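Local coordinates for superoxide dismutase (Candida albicans, PDB 4GUN), which probably converts superoxide to hydrogen peroxide and molecular oxygen, using a bound manganese ion, at residues 86-91 with 194-199. The protein carries 2 engineered substitutions. Residues are numbered along the deposited sequence; the frame is centred on the assembly and turned at random.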
loop_
_atom_site.group_PDB
_atom_site.type_symbol
_atom_site.label_atom_id
_atom_site.label_comp_id
_atom_site.label_asym_id
_atom_site.label_seq_id
_atom_site.Cartn_x
_atom_site.Cartn_y
_atom_site.Cartn_z
ATOM N N ASN A 86 -11.560 -20.283 -16.018
ATOM C CA ASN A 86 -10.743 -19.995 -17.206
ATOM C C ASN A 86 -9.605 -20.985 -17.442
ATOM O O ASN A 86 -8.647 -20.694 -18.155
ATOM C CB ASN A 86 -10.363 -18.504 -17.414
ATOM C CG ASN A 86 -9.447 -17.875 -16.398
ATOM O OD1 ASN A 86 -9.742 -16.807 -15.882
ATOM N ND2 ASN A 86 -8.275 -18.459 -16.153
ATOM N N LEU A 87 -9.751 -22.188 -16.869
ATOM C CA LEU A 87 -8.826 -23.292 -17.068
ATOM C C LEU A 87 -9.642 -24.433 -17.641
ATOM O O LEU A 87 -10.797 -24.608 -17.261
ATOM C CB LEU A 87 -8.158 -23.731 -15.746
ATOM C CG LEU A 87 -7.077 -22.796 -15.151
ATOM C CD1 LEU A 87 -6.676 -23.259 -13.768
ATOM C CD2 LEU A 87 -5.837 -22.701 -16.052
ATOM N N ALA A 88 -9.070 -25.191 -18.559
ATOM C CA ALA A 88 -9.776 -26.314 -19.189
ATOM C C ALA A 88 -8.773 -27.320 -19.728
ATOM O O ALA A 88 -7.744 -26.911 -20.281
ATOM C CB ALA A 88 -10.657 -25.819 -20.337
ATOM N N PRO A 89 -9.068 -28.636 -19.639
ATOM C CA PRO A 89 -8.163 -29.624 -20.261
ATOM C C PRO A 89 -8.024 -29.374 -21.764
ATOM O O PRO A 89 -8.916 -28.763 -22.377
ATOM C CB PRO A 89 -8.863 -30.967 -20.021
ATOM C CG PRO A 89 -9.945 -30.717 -19.043
ATOM C CD PRO A 89 -10.265 -29.271 -19.041
ATOM N N VAL A 90 -6.905 -29.821 -22.363
ATOM C CA VAL A 90 -6.667 -29.666 -23.802
ATOM C C VAL A 90 -7.850 -30.276 -24.596
ATOM O O VAL A 90 -8.405 -29.608 -25.474
ATOM C CB VAL A 90 -5.259 -30.179 -24.238
ATOM C CG1 VAL A 90 -5.118 -30.223 -25.762
ATOM C CG2 VAL A 90 -4.153 -29.309 -23.634
ATOM N N SER A 91 -8.316 -31.467 -24.169
ATOM C CA SER A 91 -9.452 -32.211 -24.745
ATOM C C SER A 91 -10.803 -31.454 -24.657
ATOM O O SER A 91 -11.744 -31.799 -25.372
ATOM C CB SER A 91 -9.579 -33.571 -24.061
ATOM O OG SER A 91 -10.143 -33.447 -22.762
ATOM N N VAL A 194 -3.573 -24.457 -21.208
ATOM C CA VAL A 194 -4.829 -24.879 -20.546
ATOM C C VAL A 194 -5.787 -23.730 -20.270
ATOM O O VAL A 194 -6.739 -23.890 -19.497
ATOM C CB VAL A 194 -4.647 -25.825 -19.312
ATOM C CG1 VAL A 194 -4.176 -27.212 -19.741
ATOM C CG2 VAL A 194 -3.729 -25.213 -18.249
ATOM N N ILE A 195 -5.552 -22.570 -20.905
ATOM C CA ILE A 195 -6.433 -21.424 -20.722
ATOM C C ILE A 195 -7.721 -21.614 -21.522
ATOM O O ILE A 195 -7.677 -21.946 -22.705
ATOM C CB ILE A 195 -5.704 -20.072 -20.960
ATOM C CG1 ILE A 195 -4.732 -19.736 -19.786
ATOM C CG2 ILE A 195 -6.678 -18.913 -21.251
ATOM C CD1 ILE A 195 -5.352 -19.632 -18.337
ATOM N N ASN A 196 -8.860 -21.449 -20.854
ATOM C CA ASN A 196 -10.175 -21.593 -21.474
ATOM C C ASN A 196 -10.638 -20.245 -22.065
ATOM O O ASN A 196 -11.260 -19.436 -21.374
ATOM C CB ASN A 196 -11.169 -22.117 -20.453
ATOM C CG ASN A 196 -12.541 -22.420 -21.006
ATOM O OD1 ASN A 196 -12.839 -22.239 -22.185
ATOM N ND2 ASN A 196 -13.420 -22.854 -20.148
ATOM N N TRP A 197 -10.311 -20.013 -23.349
ATOM C CA TRP A 197 -10.689 -18.803 -24.069
ATOM C C TRP A 197 -12.189 -18.720 -24.391
ATOM O O TRP A 197 -12.667 -17.621 -24.664
ATOM C CB TRP A 197 -9.831 -18.605 -25.323
ATOM C CG TRP A 197 -8.419 -18.177 -25.045
ATOM C CD1 TRP A 197 -7.293 -18.939 -25.163
ATOM C CD2 TRP A 197 -7.980 -16.868 -24.653
ATOM N NE1 TRP A 197 -6.177 -18.186 -24.875
ATOM C CE2 TRP A 197 -6.569 -16.906 -24.568
ATOM C CE3 TRP A 197 -8.639 -15.649 -24.404
ATOM C CZ2 TRP A 197 -5.807 -15.788 -24.185
ATOM C CZ3 TRP A 197 -7.884 -14.550 -24.014
ATOM C CH2 TRP A 197 -6.481 -14.614 -23.953
ATOM N N ALA A 198 -12.931 -19.850 -24.379
ATOM C CA ALA A 198 -14.380 -19.827 -24.618
ATOM C C ALA A 198 -15.068 -19.135 -23.427
ATOM O O ALA A 198 -16.050 -18.409 -23.619
ATOM C CB ALA A 198 -14.921 -21.236 -24.802
ATOM N N GLU A 199 -14.517 -19.331 -22.202
ATOM C CA GLU A 199 -15.008 -18.661 -20.997
ATOM C C GLU A 199 -14.719 -17.166 -21.111
ATOM O O GLU A 199 -15.590 -16.365 -20.798
ATOM C CB GLU A 199 -14.404 -19.252 -19.696
ATOM C CG GLU A 199 -14.854 -18.559 -18.402
ATOM C CD GLU A 199 -16.349 -18.500 -18.108
ATOM O OE1 GLU A 199 -17.080 -19.399 -18.575
ATOM O OE2 GLU A 199 -16.788 -17.564 -17.403
HETATM O O HOH W 1 -13.332 -24.854 -17.518
#
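Leu87 and Ile195 are paired, backbone to backbone, as a non-hydrogen-bonded antiparallel pair, a single beta bridge between two loops. The backbone bonds sit on its flanks. Asn196 N donates to Asn86 O over 2.8 Å in a nearly straight bond (176° at the hydrogen), although the donor stands above the carbonyl plane; Ala88 N donates to Val194 O, also at 2.8 Å, with the donor tilted only 21° from the plane of the Val194 carbonyl. The same two oxygens receive CA-H contacts from the central pair: Leu87 CA is 3.3 Å from Val194 O, and Ile195 CA approaches Asn86 O.

The bridge is one of the places where the alpha-hairpin and C-terminal domains of the iron/manganese superoxide dismutase fold are joined: 86-91 leaves helix 60-85 of the alpha-hairpin domain, and 194-199 leads into helix 197-205, the last helix of the chain. The side chain of Leu87 lies about 7 Å from that of the manganese ligand His32 and about 9 Å from the manganese ion.

Apolar contact gathers at Leu87 CD2, whose methyl reaches Val194 CG2 and Ile195 CD1, each at 3.9 Å. The Ile195 side chain lies beside that of Asn86, pointing the same way, with CD1 close to Asn86 ND2, while Asn86 OD1 is held by Ala168 N and Arg203 NH1. Next to the bridge, Ala88 CB packs on Asn196 CB at 3.7 Å.

Asn196 is the N-cap of helix 197-205. With CG anti to the backbone N (chi1 -175°), its OD1 turns to the first turn of that helix and accepts two weak bonds, from Ala198 N and Glu199 N. The amide's other end, ND2, gives weak bonds to Lys85 O and to a water, which in turn donates to Leu87 O over 2.6 Å.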